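Local coordinates for acyl-CoA synthetase (AMP-forming)/AMP-acid ligase II-like protein (Dyadobacter fermentans, PDB 4GS5) that probably activates medium-chain fatty acids or related carboxylic acids as acyl-adenylates and transfers them to coenzyme A, at residues A[34-43]-A[54-63]; A[202-210]-A[217-225]. All coordinates share one frame; numbering follows the deposited sequence.

How the interactions relate
Interaction 1 comes first along the chain and joins helix 22-36, the hairpin 40-46/52-58 and the start of helix 59-72; interaction 2 joins the hairpin 209-212/217-221 to the turn that leads into it. Their centres lie about 20 Å apart, yet they meet directly: Gln61 NE2 of interaction 1 is 2.9 Å from Val224 O of interaction 2, a probable hydrogen bond. Helix 59-72 carries the connection further, with Ser65 touching Val224 and Ala64 touching Ala223. The hairpin of interaction 1 holds between its strands a serine-, threonine- and glycine-rich loop that, as in other adenylate-forming enzymes, probably handles the phosphates of ATP.

Interaction 1: residues A[34-43]-A[54-63]; sequences WLGGAREFVL and PITVTRAQLA. With EDO (1,2-ethanediol), chain U.
Arg59 lays its guanidinium flat over one face of the Trp34 indole, centres 4.2 Å apart and planes at 23°, a stacked cation-pi pair at the foot of the antiparallel beta hairpin 40-46/52-58. The loop joining the strands probably corresponds to the phosphate-binding loop of adenylate-forming enzymes. With CG anti to the backbone N (chi1 -174°) and the chain extended as far as NE, Arg59 reaches across to the C-terminal end of helix 22-36. There NH1 and NH2 both grip Trp34 O, NH1 at 2.9 Å on a lone pair in the carbonyl plane and NH2 from above it. Trp34 O also accepts from Gly37 N in the Schellman motif that closes the helix, and NH1 turns a second hydrogen to Ala38 O, 3.0 Å away. The positive group thus sits where the helix dipole would probably favour it. With an alanine here, Trp34 O and Ala38 O would probably lose these donors and the indole face its cation. Leu62 CD1 touches both rings, 3.6 Å from Trp34 CZ3 at the indole edge and 3.6 Å from Phe41 CD2. In the hairpin itself Phe41 with Val57 and Leu43 with Ile55 are hydrogen-bonded pairs, and Arg59 N extends the pairing to Arg39 O at 2.8 Å. On the flank of strand 40-43 turned from 54-58, Val42 N donates to O1 of an ethanediol, which Lys33 also binds. Helix 59-72 opens with a capping box: Thr58 N bonds to Gln61 OE1, and Gln61 N returns to Thr58 OG1 at 3.1 Å.

Interaction 2: residues A[202-210]-A[217-225]; sequences YVFLPGIQY and CLHISGAVT. With EDO (1,2-ethanediol), chain X.
The antiparallel beta hairpin 209-212/217-221 begins here, where Gln209 and Ser221 form a hydrogen-bonded pair: Gln209 N donates to Ser221 O at 2.8 Å, and Ser221 N returns to Gln209 O at 3.0 Å. Tyr210 and Ile220 follow as a non-hydrogen-bonded pair. The chain enters through a type II turn from Leu205 to Ile208, whose Gly207 has a positive phi of 93° that suits glycine. Across from it Gly222 is also closely fitted, since a beta carbon there would press on Gly207 O. A water joins the two backbones beside this place, donating to Gly207 O at 2.7 Å and accepting from Ala223 N, while O2 of an ethanediol donates to Pro206 O.

The side chains meet on the face that holds Tyr210 and Ile220. Leu218 CD1 approaches the edge of the Phe204 ring, 3.6 Å from CZ, and Ile220 CG2 lies 4.0 Å from Phe204 CE1. Ile208 runs alongside Ile220, pointing the same way, and its CD1 meets Val224 CG2 at 3.8 Å, the two side chains at about a right angle. Tyr210 holds CG between its backbone N and carbonyl carbon (chi1 49°), which swings the phenol back over Phe204; Phe204 CD2 stands 3.4 Å above the centre of that ring. Phe243 meets Phe204 from the neighbouring strand 242-248. With 209-212 outermost beside 217-221, and 230-238 and 242-248 continuing inward, this is an edge hairpin of an antiparallel beta region, consistent with the beta-rich part of the large N-terminal domain in adenylate-forming enzymes.

Interaction 1: residues A[34-43]-A[54-63]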
loop_
_atom_site.group_PDB
_atom_site.type_symbol
_atom_site.label_atom_id
_atom_site.label_comp_id
_atom_site.label_asym_id
_atom_site.label_seq_id
_atom_site.Cartn_x
_atom_site.Cartn_y
_atom_site.Cartn_z
ATOM N N TRP A 34 -11.963 -9.798 -24.092
ATOM C CA TRP A 34 -12.818 -8.782 -23.487
ATOM C C TRP A 34 -13.946 -8.373 -24.438
ATOM O O TRP A 34 -15.127 -8.418 -24.078
ATOM C CB TRP A 34 -12.013 -7.548 -23.073
ATOM C CG TRP A 34 -12.867 -6.500 -22.420
ATOM C CD1 TRP A 34 -13.475 -5.442 -23.025
ATOM C CD2 TRP A 34 -13.212 -6.424 -21.035
ATOM N NE1 TRP A 34 -14.179 -4.710 -22.104
ATOM C CE2 TRP A 34 -14.035 -5.291 -20.875
ATOM C CE3 TRP A 34 -12.906 -7.204 -19.915
ATOM C CZ2 TRP A 34 -14.552 -4.914 -19.632
ATOM C CZ3 TRP A 34 -13.421 -6.830 -18.685
ATOM C CH2 TRP A 34 -14.229 -5.693 -18.550
ATOM N N LEU A 35 -13.569 -7.974 -25.651
ATOM C CA LEU A 35 -14.527 -7.537 -26.665
ATOM C C LEU A 35 -15.549 -8.620 -27.014
ATOM O O LEU A 35 -16.704 -8.318 -27.327
ATOM C CB LEU A 35 -13.793 -7.065 -27.928
ATOM C CG LEU A 35 -12.799 -5.916 -27.701
ATOM C CD1 LEU A 35 -12.047 -5.581 -28.980
ATOM C CD2 LEU A 35 -13.505 -4.676 -27.151
ATOM N N GLY A 36 -15.124 -9.880 -26.954
ATOM C CA GLY A 36 -15.987 -11.003 -27.275
ATOM C C GLY A 36 -17.153 -11.190 -26.316
ATOM O O GLY A 36 -18.143 -11.832 -26.660
ATOM N N GLY A 37 -17.032 -10.658 -25.101
ATOM C CA GLY A 37 -18.142 -10.665 -24.159
ATOM C C GLY A 37 -17.992 -11.571 -22.945
ATOM O O GLY A 37 -18.913 -11.667 -22.127
ATOM N N ALA A 38 -16.836 -12.223 -22.819
ATOM C CA ALA A 38 -16.579 -13.140 -21.707
ATOM C C ALA A 38 -17.078 -12.575 -20.389
ATOM O O ALA A 38 -16.897 -11.386 -20.108
ATOM C CB ALA A 38 -15.108 -13.441 -21.610
ATOM N N ARG A 39 -17.698 -13.421 -19.573
ATOM C CA ARG A 39 -18.212 -12.957 -18.285
ATOM C C ARG A 39 -17.172 -13.076 -17.167
ATOM O O ARG A 39 -17.350 -12.520 -16.086
ATOM C CB ARG A 39 -19.505 -13.688 -17.910
ATOM C CG ARG A 39 -20.755 -13.121 -18.585
ATOM C CD ARG A 39 -22.011 -13.885 -18.156
ATOM N NE ARG A 39 -22.149 -13.906 -16.701
ATOM C CZ ARG A 39 -22.883 -13.043 -16.003
ATOM N NH1 ARG A 39 -23.569 -12.089 -16.625
ATOM N NH2 ARG A 39 -22.935 -13.139 -14.680
ATOM N N GLU A 40 -16.097 -13.817 -17.416
ATOM C CA GLU A 40 -15.019 -13.893 -16.429
ATOM C C GLU A 40 -13.649 -14.161 -17.052
ATOM O O GLU A 40 -13.548 -14.542 -18.216
ATOM C CB GLU A 40 -15.344 -14.871 -15.289
ATOM C CG GLU A 40 -15.355 -16.350 -15.629
ATOM C CD GLU A 40 -15.404 -17.221 -14.374
ATOM O OE1 GLU A 40 -16.393 -17.112 -13.616
ATOM O OE2 GLU A 40 -14.453 -17.999 -14.131
ATOM N N PHE A 41 -12.605 -13.924 -16.266
ATOM C CA PHE A 41 -11.236 -13.930 -16.755
ATOM C C PHE A 41 -10.306 -14.529 -15.721
ATOM O O PHE A 41 -10.416 -14.248 -14.529
ATOM C CB PHE A 41 -10.768 -12.508 -17.093
ATOM C CG PHE A 41 -11.662 -11.802 -18.067
ATOM C CD1 PHE A 41 -11.362 -11.786 -19.419
ATOM C CD2 PHE A 41 -12.818 -11.170 -17.633
ATOM C CE1 PHE A 41 -12.199 -11.151 -20.325
ATOM C CE2 PHE A 41 -13.660 -10.539 -18.535
ATOM C CZ PHE A 41 -13.350 -10.531 -19.883
ATOM N N VAL A 42 -9.392 -15.361 -16.202
ATOM C CA VAL A 42 -8.309 -15.889 -15.391
ATOM C C VAL A 42 -7.052 -15.080 -15.689
ATOM O O VAL A 42 -6.445 -15.249 -16.748
ATOM C CB VAL A 42 -8.037 -17.385 -15.711
ATOM C CG1 VAL A 42 -6.912 -17.906 -14.843
ATOM C CG2 VAL A 42 -9.301 -18.213 -15.503
ATOM N N LEU A 43 -6.683 -14.189 -14.769
ATOM C CA LEU A 43 -5.457 -13.415 -14.903
ATOM C C LEU A 43 -4.399 -13.926 -13.900
ATOM O O LEU A 43 -4.605 -14.947 -13.237
ATOM C CB LEU A 43 -5.736 -11.929 -14.697
ATOM C CG LEU A 43 -7.023 -11.423 -15.357
ATOM C CD1 LEU A 43 -7.081 -9.897 -15.342
ATOM C CD2 LEU A 43 -7.170 -11.960 -16.782
ATOM N N PRO A 54 -2.739 -17.942 -10.738
ATOM C CA PRO A 54 -3.969 -17.509 -11.408
ATOM C C PRO A 54 -5.001 -16.990 -10.417
ATOM O O PRO A 54 -5.101 -17.496 -9.303
ATOM C CB PRO A 54 -4.468 -18.781 -12.104
ATOM C CG PRO A 54 -3.809 -19.909 -11.396
ATOM C CD PRO A 54 -2.505 -19.391 -10.860
ATOM N N ILE A 55 -5.739 -15.962 -10.815
ATOM C CA ILE A 55 -6.903 -15.525 -10.053
ATOM C C ILE A 55 -8.022 -15.252 -11.043
ATOM O O ILE A 55 -7.783 -14.745 -12.140
ATOM C CB ILE A 55 -6.630 -14.257 -9.234
ATOM C CG1 ILE A 55 -6.139 -13.143 -10.146
ATOM C CG2 ILE A 55 -5.611 -14.520 -8.104
ATOM C CD1 ILE A 55 -5.919 -11.831 -9.423
ATOM N N THR A 56 -9.247 -15.598 -10.687
ATOM C CA THR A 56 -10.328 -15.324 -11.616
ATOM C C THR A 56 -11.100 -14.090 -11.181
ATOM O O THR A 56 -11.362 -13.886 -9.989
ATOM C CB THR A 56 -11.254 -16.553 -11.868
ATOM O OG1 THR A 56 -12.350 -16.555 -10.944
ATOM C CG2 THR A 56 -10.467 -17.848 -11.751
ATOM N N VAL A 57 -11.419 -13.242 -12.149
ATOM C CA VAL A 57 -12.158 -12.017 -11.862
ATOM C C VAL A 57 -13.282 -11.886 -12.861
ATOM O O VAL A 57 -13.145 -12.309 -14.012
ATOM C CB VAL A 57 -11.259 -10.785 -11.960
ATOM C CG1 VAL A 57 -10.179 -10.847 -10.889
ATOM C CG2 VAL A 57 -10.649 -10.707 -13.354
ATOM N N THR A 58 -14.406 -11.326 -12.428
ATOM C CA THR A 58 -15.559 -11.253 -13.315
ATOM C C THR A 58 -15.420 -10.046 -14.228
ATOM O O THR A 58 -14.642 -9.119 -13.944
ATOM C CB THR A 58 -16.894 -11.172 -12.542
ATOM O OG1 THR A 58 -17.027 -9.891 -11.910
ATOM C CG2 THR A 58 -16.973 -12.267 -11.489
ATOM N N ARG A 59 -16.163 -10.067 -15.327
ATOM C CA ARG A 59 -16.243 -8.913 -16.215
ATOM C C ARG A 59 -16.765 -7.688 -15.456
ATOM O O ARG A 59 -16.238 -6.572 -15.588
ATOM C CB ARG A 59 -17.164 -9.217 -17.403
ATOM C CG ARG A 59 -17.162 -8.120 -18.430
ATOM C CD ARG A 59 -18.274 -8.260 -19.460
ATOM N NE ARG A 59 -18.016 -7.343 -20.567
ATOM C CZ ARG A 59 -17.199 -7.615 -21.581
ATOM N NH1 ARG A 59 -16.589 -8.796 -21.652
ATOM N NH2 ARG A 59 -17.004 -6.713 -22.534
ATOM N N ALA A 60 -17.795 -7.905 -14.646
ATOM C CA ALA A 60 -18.428 -6.823 -13.906
ATOM C C ALA A 60 -17.435 -6.108 -12.985
ATOM O O ALA A 60 -17.468 -4.866 -12.844
ATOM C CB ALA A 60 -19.629 -7.355 -13.114
ATOM N N GLN A 61 -16.563 -6.900 -12.361
ATOM C CA GLN A 61 -15.512 -6.394 -11.473
ATOM C C GLN A 61 -14.574 -5.454 -12.208
ATOM O O GLN A 61 -14.291 -4.349 -11.755
ATOM C CB GLN A 61 -14.666 -7.560 -10.950
ATOM C CG GLN A 61 -15.237 -8.272 -9.761
ATOM C CD GLN A 61 -14.285 -9.307 -9.201
ATOM O OE1 GLN A 61 -14.190 -10.413 -9.716
ATOM N NE2 GLN A 61 -13.575 -8.950 -8.139
ATOM N N LEU A 62 -14.042 -5.944 -13.321
ATOM C CA LEU A 62 -13.108 -5.180 -14.131
ATOM C C LEU A 62 -13.745 -3.894 -14.652
ATOM O O LEU A 62 -13.116 -2.833 -14.639
ATOM C CB LEU A 62 -12.602 -6.042 -15.297
ATOM C CG LEU A 62 -11.808 -7.283 -14.853
ATOM C CD1 LEU A 62 -11.509 -8.224 -16.010
ATOM C CD2 LEU A 62 -10.522 -6.884 -14.134
ATOM N N ALA A 63 -14.988 -3.993 -15.118
ATOM C CA ALA A 63 -15.689 -2.836 -15.664
ATOM C C ALA A 63 -15.933 -1.767 -14.589
ATOM O O ALA A 63 -15.820 -0.573 -14.852
ATOM C CB ALA A 63 -17.015 -3.260 -16.319
HETATM C C1 EDO U . -8.447 -14.331 -19.611
HETATM O O1 EDO U . -8.951 -15.575 -19.086
HETATM C C2 EDO U . -7.119 -14.579 -20.312
HETATM O O2 EDO U . -6.923 -13.640 -21.360
#

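Interaction 2: residues A[202-210]-A[217-225]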
loop_
_atom_site.group_PDB
_atom_site.type_symbol
_atom_site.label_atom_id
_atom_site.label_comp_id
_atom_site.label_asym_id
_atom_site.label_seq_id
_atom_site.Cartn_x
_atom_site.Cartn_y
_atom_site.Cartn_z
ATOM N N TYR A 202 -5.818 8.872 1.975
ATOM C CA TYR A 202 -6.295 8.186 0.781
ATOM C C TYR A 202 -7.781 8.512 0.654
ATOM O O TYR A 202 -8.551 8.225 1.561
ATOM C CB TYR A 202 -6.108 6.679 0.926
ATOM C CG TYR A 202 -4.656 6.205 0.914
ATOM C CD1 TYR A 202 -3.983 5.960 -0.285
ATOM C CD2 TYR A 202 -3.983 5.967 2.097
ATOM C CE1 TYR A 202 -2.663 5.495 -0.290
ATOM C CE2 TYR A 202 -2.667 5.502 2.107
ATOM C CZ TYR A 202 -2.018 5.269 0.916
ATOM O OH TYR A 202 -0.721 4.823 0.949
ATOM N N VAL A 203 -8.185 9.094 -0.469
ATOM C CA VAL A 203 -9.584 9.434 -0.694
ATOM C C VAL A 203 -10.293 8.303 -1.441
ATOM O O VAL A 203 -9.878 7.909 -2.530
ATOM C CB VAL A 203 -9.712 10.750 -1.471
ATOM C CG1 VAL A 203 -11.181 11.120 -1.706
ATOM C CG2 VAL A 203 -8.982 11.889 -0.723
ATOM N N PHE A 204 -11.354 7.774 -0.840
ATOM C CA PHE A 204 -12.107 6.658 -1.421
ATOM C C PHE A 204 -12.663 6.965 -2.811
ATOM O O PHE A 204 -13.279 8.005 -3.032
ATOM C CB PHE A 204 -13.258 6.252 -0.489
ATOM C CG PHE A 204 -12.804 5.550 0.768
ATOM C CD1 PHE A 204 -12.240 4.269 0.704
ATOM C CD2 PHE A 204 -12.909 6.179 2.007
ATOM C CE1 PHE A 204 -11.806 3.621 1.858
ATOM C CE2 PHE A 204 -12.475 5.546 3.176
ATOM C CZ PHE A 204 -11.933 4.265 3.111
ATOM N N LEU A 205 -12.440 6.047 -3.747
ATOM C CA LEU A 205 -13.028 6.139 -5.077
ATOM C C LEU A 205 -14.552 6.021 -4.994
ATOM O O LEU A 205 -15.084 5.401 -4.077
ATOM C CB LEU A 205 -12.469 5.027 -5.969
ATOM C CG LEU A 205 -10.997 5.168 -6.345
ATOM C CD1 LEU A 205 -10.466 3.870 -6.948
ATOM C CD2 LEU A 205 -10.812 6.321 -7.302
ATOM N N PRO A 206 -15.264 6.607 -5.966
ATOM C CA PRO A 206 -16.730 6.563 -5.907
ATOM C C PRO A 206 -17.228 5.124 -6.069
ATOM O O PRO A 206 -16.641 4.353 -6.829
ATOM C CB PRO A 206 -17.151 7.409 -7.114
ATOM C CG PRO A 206 -16.007 7.238 -8.103
ATOM C CD PRO A 206 -14.760 7.107 -7.262
ATOM N N GLY A 207 -18.283 4.766 -5.353
ATOM C CA GLY A 207 -18.853 3.436 -5.460
ATOM C C GLY A 207 -18.304 2.471 -4.434
ATOM O O GLY A 207 -18.795 1.352 -4.301
ATOM N N ILE A 208 -17.283 2.902 -3.704
ATOM C CA ILE A 208 -16.738 2.112 -2.616
ATOM C C ILE A 208 -17.492 2.409 -1.319
ATOM O O ILE A 208 -17.628 3.566 -0.929
ATOM C CB ILE A 208 -15.242 2.425 -2.397
ATOM C CG1 ILE A 208 -14.431 2.114 -3.655
ATOM C CG2 ILE A 208 -14.693 1.647 -1.218
ATOM C CD1 ILE A 208 -14.506 0.635 -4.103
ATOM N N GLN A 209 -17.990 1.369 -0.657
ATOM C CA GLN A 209 -18.544 1.522 0.689
ATOM C C GLN A 209 -17.439 1.127 1.664
ATOM O O GLN A 209 -16.674 0.190 1.393
ATOM C CB GLN A 209 -19.781 0.635 0.883
ATOM C CG GLN A 209 -20.950 0.985 -0.032
ATOM C CD GLN A 209 -21.230 -0.099 -1.068
ATOM O OE1 GLN A 209 -21.199 0.153 -2.277
ATOM N NE2 GLN A 209 -21.507 -1.316 -0.597
ATOM N N TYR A 210 -17.349 1.835 2.787
ATOM C CA TYR A 210 -16.205 1.694 3.698
ATOM C C TYR A 210 -16.621 1.853 5.155
ATOM O O TYR A 210 -17.674 2.418 5.456
ATOM C CB TYR A 210 -15.103 2.707 3.351
ATOM C CG TYR A 210 -15.628 4.119 3.180
ATOM C CD1 TYR A 210 -15.807 4.949 4.283
ATOM C CD2 TYR A 210 -15.961 4.617 1.922
ATOM C CE1 TYR A 210 -16.301 6.239 4.140
ATOM C CE2 TYR A 210 -16.457 5.914 1.769
ATOM C CZ TYR A 210 -16.615 6.714 2.883
ATOM O OH TYR A 210 -17.104 7.990 2.748
ATOM N N CYS A 217 -10.015 -1.474 12.095
ATOM C CA CYS A 217 -9.393 -1.837 10.818
ATOM C C CYS A 217 -10.349 -1.670 9.630
ATOM O O CYS A 217 -11.522 -2.046 9.693
ATOM C CB CYS A 217 -8.903 -3.286 10.848
ATOM S SG CYS A 217 -7.476 -3.614 11.911
ATOM N N LEU A 218 -9.815 -1.167 8.528
ATOM C CA LEU A 218 -10.620 -0.833 7.358
ATOM C C LEU A 218 -11.259 -2.055 6.715
ATOM O O LEU A 218 -10.599 -3.084 6.480
ATOM C CB LEU A 218 -9.748 -0.129 6.321
ATOM C CG LEU A 218 -10.411 0.356 5.023
ATOM C CD1 LEU A 218 -11.479 1.413 5.318
ATOM C CD2 LEU A 218 -9.348 0.929 4.084
ATOM N N HIS A 219 -12.548 -1.951 6.433
ATOM C CA HIS A 219 -13.151 -2.883 5.481
ATOM C C HIS A 219 -13.796 -2.127 4.317
ATOM O O HIS A 219 -14.270 -0.998 4.475
ATOM C CB HIS A 219 -14.148 -3.818 6.155
ATOM C CG HIS A 219 -15.298 -3.110 6.791
ATOM N ND1 HIS A 219 -16.289 -2.493 6.057
ATOM C CD2 HIS A 219 -15.613 -2.910 8.094
ATOM C CE1 HIS A 219 -17.166 -1.949 6.881
ATOM N NE2 HIS A 219 -16.783 -2.194 8.123
ATOM N N ILE A 220 -13.797 -2.745 3.140
ATOM C CA ILE A 220 -14.387 -2.114 1.972
ATOM C C ILE A 220 -15.237 -3.101 1.181
ATOM O O ILE A 220 -15.049 -4.325 1.271
ATOM C CB ILE A 220 -13.319 -1.455 1.034
ATOM C CG1 ILE A 220 -12.350 -2.494 0.483
ATOM C CG2 ILE A 220 -12.550 -0.318 1.763
ATOM C CD1 ILE A 220 -11.242 -2.896 1.454
ATOM N N SER A 221 -16.182 -2.560 0.418
ATOM C CA SER A 221 -17.029 -3.362 -0.445
ATOM C C SER A 221 -17.539 -2.489 -1.586
ATOM O O SER A 221 -17.593 -1.265 -1.458
ATOM C CB SER A 221 -18.199 -3.983 0.335
ATOM O OG SER A 221 -19.157 -3.001 0.696
ATOM N N GLY A 222 -17.904 -3.128 -2.697
ATOM C CA GLY A 222 -18.386 -2.439 -3.886
ATOM C C GLY A 222 -18.590 -3.415 -5.039
ATOM O O GLY A 222 -18.375 -4.617 -4.879
ATOM N N ALA A 223 -19.008 -2.911 -6.196
ATOM C CA ALA A 223 -19.058 -3.748 -7.381
ATOM C C ALA A 223 -17.690 -4.393 -7.620
ATOM O O ALA A 223 -17.624 -5.536 -8.067
ATOM C CB ALA A 223 -19.512 -2.960 -8.599
ATOM N N VAL A 224 -16.600 -3.696 -7.299
ATOM C CA VAL A 224 -15.281 -4.308 -7.521
ATOM C C VAL A 224 -15.020 -5.542 -6.658
ATOM O O VAL A 224 -14.148 -6.347 -6.979
ATOM C CB VAL A 224 -14.090 -3.318 -7.395
ATOM C CG1 VAL A 224 -14.106 -2.304 -8.533
ATOM C CG2 VAL A 224 -14.051 -2.647 -6.022
ATOM N N THR A 225 -15.775 -5.698 -5.575
ATOM C CA THR A 225 -15.671 -6.897 -4.738
ATOM C C THR A 225 -16.849 -7.866 -4.873
ATOM O O THR A 225 -17.020 -8.763 -4.041
ATOM C CB THR A 225 -15.502 -6.541 -3.241
ATOM O OG1 THR A 225 -16.685 -5.886 -2.754
ATOM C CG2 THR A 225 -14.286 -5.647 -3.028
HETATM C C1 EDO X . -18.263 5.652 -10.842
HETATM O O1 EDO X . -17.775 6.076 -12.117
HETATM C C2 EDO X . -17.551 4.362 -10.466
HETATM O O2 EDO X . -18.016 3.883 -9.195
HETATM O O HOH W 1 -19.350 -0.004 -6.595
HETATM O O HOH W 2 -17.434 -2.215 3.610
#